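Local coordinates for protein alpha-L-arabinosidase (Xanthomonas axonopodis pv. citri, PDB 6D25) that probably removes arabinofuranosyl side groups from arabinoxylans, including internally di-substituted ones, as a trimeric GH51 alpha-L-arabinofuranosidase, at residues A[440-454]-A[507-520]. Residues are numbered along the deposited sequence; the frame is centred on the assembly and turned at random.
Sequences HVYIALTNLDASASA and VALPAHSIVMLKLQ
Lys518 runs fully extended alongside Tyr442, the two pointing the same way, and its CE ends 3.6 Å above the centre of the His440 ring, only 12° off the normal: a CH-pi contact over one face. At the ring edge His440 ND1 donates to Leu519 O (3.0 Å, 159° at the hydrogen), with the acceptor almost in the ring plane. Tyr442 OH, beside Lys518 CD, bonds to Asp438. On this face of the sheet Met516 bends at chi2 and chi3 to set its CE 3.6 Å from Ala444 CB, and Thr446 lies beside Ile514, both against helix 346-361. Regular antiparallel pairing from Tyr442–Lys518 to Thr446–Ile514 makes strands 441-447 and 513-519 neighbours in the C-terminal beta-sandwich characteristic of GH51 enzymes; a G1 bulge follows, His512 and Ser513 both facing Asn447. The other face turns inward, toward strand 407-421: Leu445 CD1 meets Val507 CG2 tip to tip at 4.0 Å, while Leu445 CB also touches Val515. With CG anti to its backbone N (chi1 -174°), Asn447 sends ND2 to Leu509 O (3.2 Å), approaching from above that carbonyl's plane, whereas Ala454 N reaches the same oxygen within it. Asn447 OD1 accepts Asp449 N in an Asx turn. Within the bulge, His512 ND1 donates to Ala450 O (3.0 Å) and NE2 binds Ala475 O, so both ring nitrogens are engaged.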
loop_
_atom_site.group_PDB
_atom_site.type_symbol
_atom_site.label_atom_id
_atom_site.label_comp_id
_atom_site.label_asym_id
_atom_site.label_seq_id
_atom_site.Cartn_x
_atom_site.Cartn_y
_atom_site.Cartn_z
ATOM N N HIS A 440 -41.674 26.201 -16.535
ATOM C CA HIS A 440 -42.592 26.518 -15.431
ATOM C C HIS A 440 -41.818 26.655 -14.114
ATOM O O HIS A 440 -40.768 25.998 -13.891
ATOM C CB HIS A 440 -43.676 25.429 -15.304
ATOM C CG HIS A 440 -44.613 25.395 -16.462
ATOM N ND1 HIS A 440 -45.765 26.178 -16.508
ATOM C CD2 HIS A 440 -44.556 24.733 -17.637
ATOM C CE1 HIS A 440 -46.379 25.995 -17.670
ATOM N NE2 HIS A 440 -45.662 25.093 -18.379
ATOM N N VAL A 441 -42.374 27.477 -13.242
ATOM C CA VAL A 441 -41.871 27.605 -11.886
ATOM C C VAL A 441 -42.575 26.564 -10.998
ATOM O O VAL A 441 -43.797 26.405 -11.085
ATOM C CB VAL A 441 -42.058 29.024 -11.333
ATOM C CG1 VAL A 441 -41.792 29.112 -9.841
ATOM C CG2 VAL A 441 -41.214 30.007 -12.119
ATOM N N TYR A 442 -41.791 25.878 -10.167
ATOM C CA TYR A 442 -42.291 24.908 -9.213
ATOM C C TYR A 442 -41.880 25.313 -7.796
ATOM O O TYR A 442 -40.766 25.821 -7.586
ATOM C CB TYR A 442 -41.751 23.511 -9.499
ATOM C CG TYR A 442 -42.260 22.879 -10.772
ATOM C CD1 TYR A 442 -41.747 23.265 -12.011
ATOM C CD2 TYR A 442 -43.255 21.934 -10.753
ATOM C CE1 TYR A 442 -42.205 22.683 -13.188
ATOM C CE2 TYR A 442 -43.737 21.358 -11.911
ATOM C CZ TYR A 442 -43.218 21.736 -13.134
ATOM O OH TYR A 442 -43.694 21.167 -14.283
ATOM N N ILE A 443 -42.809 25.108 -6.845
ATOM C CA ILE A 443 -42.579 25.427 -5.436
ATOM C C ILE A 443 -42.921 24.190 -4.617
ATOM O O ILE A 443 -44.053 23.697 -4.735
ATOM C CB ILE A 443 -43.442 26.587 -4.919
ATOM C CG1 ILE A 443 -43.375 27.826 -5.805
ATOM C CG2 ILE A 443 -43.100 26.848 -3.440
ATOM C CD1 ILE A 443 -44.462 28.837 -5.474
ATOM N N ALA A 444 -41.934 23.713 -3.838
ATOM C CA ALA A 444 -42.123 22.615 -2.912
ATOM C C ALA A 444 -42.309 23.196 -1.511
ATOM O O ALA A 444 -41.539 24.083 -1.114
ATOM C CB ALA A 444 -40.945 21.697 -2.971
ATOM N N LEU A 445 -43.309 22.692 -0.780
ATOM C CA LEU A 445 -43.491 23.059 0.619
ATOM C C LEU A 445 -43.760 21.780 1.433
ATOM O O LEU A 445 -44.545 20.907 0.989
ATOM C CB LEU A 445 -44.690 24.006 0.753
ATOM C CG LEU A 445 -44.551 25.380 0.093
ATOM C CD1 LEU A 445 -45.900 26.079 0.084
ATOM C CD2 LEU A 445 -43.502 26.254 0.804
ATOM N N THR A 446 -43.183 21.724 2.614
ATOM C CA THR A 446 -43.359 20.657 3.553
ATOM C C THR A 446 -43.812 21.236 4.896
ATOM O O THR A 446 -43.176 22.170 5.416
ATOM C CB THR A 446 -42.045 19.897 3.763
ATOM O OG1 THR A 446 -41.684 19.295 2.518
ATOM C CG2 THR A 446 -42.163 18.825 4.816
ATOM N N ASN A 447 -44.894 20.687 5.432
ATOM C CA ASN A 447 -45.363 21.017 6.787
ATOM C C ASN A 447 -44.855 19.904 7.712
ATOM O O ASN A 447 -45.329 18.763 7.632
ATOM C CB ASN A 447 -46.887 21.122 6.839
ATOM C CG ASN A 447 -47.443 21.599 8.174
ATOM O OD1 ASN A 447 -46.692 21.631 9.180
ATOM N ND2 ASN A 447 -48.738 21.982 8.178
ATOM N N LEU A 448 -43.913 20.241 8.580
ATOM C CA LEU A 448 -43.236 19.279 9.468
ATOM C C LEU A 448 -44.099 18.958 10.683
ATOM O O LEU A 448 -43.816 17.984 11.366
ATOM C CB LEU A 448 -41.899 19.858 9.951
ATOM C CG LEU A 448 -40.763 19.951 8.918
ATOM C CD1 LEU A 448 -40.945 21.123 7.973
ATOM C CD2 LEU A 448 -39.411 20.055 9.617
ATOM N N ASP A 449 -45.095 19.767 10.983
ATOM C CA ASP A 449 -45.892 19.595 12.203
ATOM C C ASP A 449 -46.733 18.312 12.052
ATOM O O ASP A 449 -47.430 18.128 11.052
ATOM C CB ASP A 449 -46.764 20.829 12.468
ATOM C CG ASP A 449 -47.278 20.921 13.891
ATOM O OD1 ASP A 449 -47.911 19.920 14.341
ATOM O OD2 ASP A 449 -47.049 22.001 14.540
ATOM N N ALA A 450 -46.695 17.455 13.068
ATOM C CA ALA A 450 -47.449 16.194 13.068
ATOM C C ALA A 450 -48.960 16.456 13.169
ATOM O O ALA A 450 -49.732 15.562 12.821
ATOM C CB ALA A 450 -47.015 15.303 14.226
ATOM N N SER A 451 -49.416 17.614 13.637
ATOM C CA SER A 451 -50.864 17.766 13.766
ATOM C C SER A 451 -51.390 19.149 13.346
ATOM O O SER A 451 -52.584 19.241 13.084
ATOM C CB SER A 451 -51.327 17.401 15.160
ATOM O OG SER A 451 -50.817 18.329 16.092
ATOM N N ALA A 452 -50.585 20.203 13.261
ATOM C CA ALA A 452 -51.113 21.547 12.938
ATOM C C ALA A 452 -50.989 21.858 11.444
ATOM O O ALA A 452 -49.906 21.753 10.882
ATOM C CB ALA A 452 -50.385 22.598 13.731
ATOM N N SER A 453 -52.088 22.270 10.811
ATOM C CA SER A 453 -52.034 22.787 9.455
ATOM C C SER A 453 -51.371 24.176 9.449
ATOM O O SER A 453 -51.167 24.790 10.499
ATOM C CB SER A 453 -53.391 22.829 8.848
ATOM O OG SER A 453 -54.182 23.750 9.559
ATOM N N ALA A 454 -50.987 24.642 8.275
ATOM C CA ALA A 454 -50.377 25.944 8.110
ATOM C C ALA A 454 -51.057 26.680 6.944
ATOM O O ALA A 454 -51.565 26.058 5.984
ATOM C CB ALA A 454 -48.896 25.807 7.876
ATOM N N VAL A 507 -51.484 29.105 0.219
ATOM C CA VAL A 507 -51.525 27.655 0.321
ATOM C C VAL A 507 -52.102 27.262 1.691
ATOM O O VAL A 507 -51.559 27.635 2.722
ATOM C CB VAL A 507 -50.124 27.063 0.152
ATOM C CG1 VAL A 507 -50.175 25.537 0.110
ATOM C CG2 VAL A 507 -49.409 27.588 -1.078
ATOM N N ALA A 508 -53.166 26.492 1.682
ATOM C CA ALA A 508 -53.656 25.784 2.880
ATOM C C ALA A 508 -52.939 24.428 2.944
ATOM O O ALA A 508 -53.222 23.498 2.178
ATOM C CB ALA A 508 -55.168 25.653 2.833
ATOM N N LEU A 509 -51.936 24.364 3.806
ATOM C CA LEU A 509 -50.980 23.244 3.831
ATOM C C LEU A 509 -51.316 22.323 5.008
ATOM O O LEU A 509 -51.151 22.722 6.184
ATOM C CB LEU A 509 -49.582 23.840 3.988
ATOM C CG LEU A 509 -48.439 22.864 3.792
ATOM C CD1 LEU A 509 -48.502 22.206 2.416
ATOM C CD2 LEU A 509 -47.089 23.556 3.986
ATOM N N PRO A 510 -51.821 21.122 4.728
ATOM C CA PRO A 510 -52.185 20.245 5.850
ATOM C C PRO A 510 -50.964 19.817 6.678
ATOM O O PRO A 510 -49.802 19.867 6.209
ATOM C CB PRO A 510 -52.826 18.993 5.197
ATOM C CG PRO A 510 -53.272 19.488 3.835
ATOM C CD PRO A 510 -52.186 20.489 3.463
ATOM N N ALA A 511 -51.250 19.398 7.900
ATOM C CA ALA A 511 -50.219 18.802 8.794
ATOM C C ALA A 511 -49.508 17.663 8.059
ATOM O O ALA A 511 -50.107 17.004 7.215
ATOM C CB ALA A 511 -50.876 18.332 10.069
ATOM N N HIS A 512 -48.231 17.434 8.389
ATOM C CA HIS A 512 -47.463 16.288 7.937
ATOM C C HIS A 512 -47.679 16.015 6.431
ATOM O O HIS A 512 -48.074 14.914 6.030
ATOM C CB HIS A 512 -47.746 15.064 8.809
ATOM C CG HIS A 512 -49.162 14.568 8.857
ATOM N ND1 HIS A 512 -49.929 14.691 9.997
ATOM C CD2 HIS A 512 -49.910 13.873 7.974
ATOM C CE1 HIS A 512 -51.101 14.101 9.814
ATOM N NE2 HIS A 512 -51.135 13.612 8.578
ATOM N N SER A 513 -47.343 17.004 5.596
ATOM C CA SER A 513 -47.624 16.889 4.186
ATOM C C SER A 513 -46.510 17.581 3.382
ATOM O O SER A 513 -45.809 18.471 3.876
ATOM C CB SER A 513 -49.001 17.459 3.830
ATOM O OG SER A 513 -48.993 18.875 3.828
ATOM N N ILE A 514 -46.385 17.121 2.136
ATOM C CA ILE A 514 -45.539 17.686 1.143
ATOM C C ILE A 514 -46.392 18.085 -0.058
ATOM O O ILE A 514 -47.138 17.257 -0.552
ATOM C CB ILE A 514 -44.471 16.671 0.695
ATOM C CG1 ILE A 514 -43.639 16.159 1.870
ATOM C CG2 ILE A 514 -43.565 17.244 -0.399
ATOM C CD1 ILE A 514 -42.983 14.824 1.572
ATOM N N VAL A 515 -46.249 19.304 -0.548
ATOM C CA VAL A 515 -46.907 19.672 -1.813
ATOM C C VAL A 515 -45.832 20.141 -2.805
ATOM O O VAL A 515 -44.797 20.697 -2.424
ATOM C CB VAL A 515 -47.993 20.737 -1.631
ATOM C CG1 VAL A 515 -49.068 20.279 -0.650
ATOM C CG2 VAL A 515 -47.415 22.077 -1.177
ATOM N N MET A 516 -46.091 19.859 -4.073
ATOM C CA MET A 516 -45.317 20.363 -5.184
ATOM C C MET A 516 -46.280 21.135 -6.090
ATOM O O MET A 516 -47.236 20.562 -6.592
ATOM C CB MET A 516 -44.605 19.250 -5.948
ATOM C CG MET A 516 -43.745 19.744 -7.087
ATOM S SD MET A 516 -42.352 20.774 -6.564
ATOM C CE MET A 516 -41.301 19.518 -5.850
ATOM N N LEU A 517 -46.059 22.434 -6.205
ATOM C CA LEU A 517 -46.923 23.368 -6.931
ATOM C C LEU A 517 -46.269 23.784 -8.244
ATOM O O LEU A 517 -45.063 23.995 -8.278
ATOM C CB LEU A 517 -47.149 24.620 -6.092
ATOM C CG LEU A 517 -47.671 24.366 -4.681
ATOM C CD1 LEU A 517 -47.881 25.682 -3.953
ATOM C CD2 LEU A 517 -48.969 23.575 -4.727
ATOM N N LYS A 518 -47.070 23.829 -9.289
ATOM C CA LYS A 518 -46.634 24.257 -10.599
ATOM C C LYS A 518 -47.384 25.535 -10.964
ATOM O O LYS A 518 -48.647 25.542 -10.972
ATOM C CB LYS A 518 -46.936 23.152 -11.610
ATOM C CG LYS A 518 -46.682 23.508 -13.069
ATOM C CD LYS A 518 -47.027 22.364 -13.969
ATOM C CE LYS A 518 -46.728 22.668 -15.413
ATOM N NZ LYS A 518 -47.177 21.614 -16.348
ATOM N N LEU A 519 -46.649 26.611 -11.181
ATOM C CA LEU A 519 -47.246 27.879 -11.601
ATOM C C LEU A 519 -47.396 27.895 -13.123
ATOM O O LEU A 519 -46.505 27.460 -13.850
ATOM C CB LEU A 519 -46.389 29.055 -11.117
ATOM C CG LEU A 519 -46.147 29.095 -9.617
ATOM C CD1 LEU A 519 -45.425 30.347 -9.166
ATOM C CD2 LEU A 519 -47.473 29.035 -8.900
ATOM N N GLN A 520 -48.513 28.379 -13.610
ATOM C CA GLN A 520 -48.592 28.833 -14.991
ATOM C C GLN A 520 -48.046 30.274 -15.007
ATOM O O GLN A 520 -48.580 31.269 -14.418
ATOM C CB GLN A 520 -50.026 28.683 -15.506
ATOM C CG GLN A 520 -50.119 28.015 -16.876
ATOM C CD GLN A 520 -49.794 26.533 -16.901
ATOM O OE1 GLN A 520 -49.423 25.906 -15.893
ATOM N NE2 GLN A 520 -49.915 25.956 -18.092
ATOM O OXT GLN A 520 -46.962 30.442 -15.547
HETATM O O HOH W 1 -44.461 29.248 -14.326
#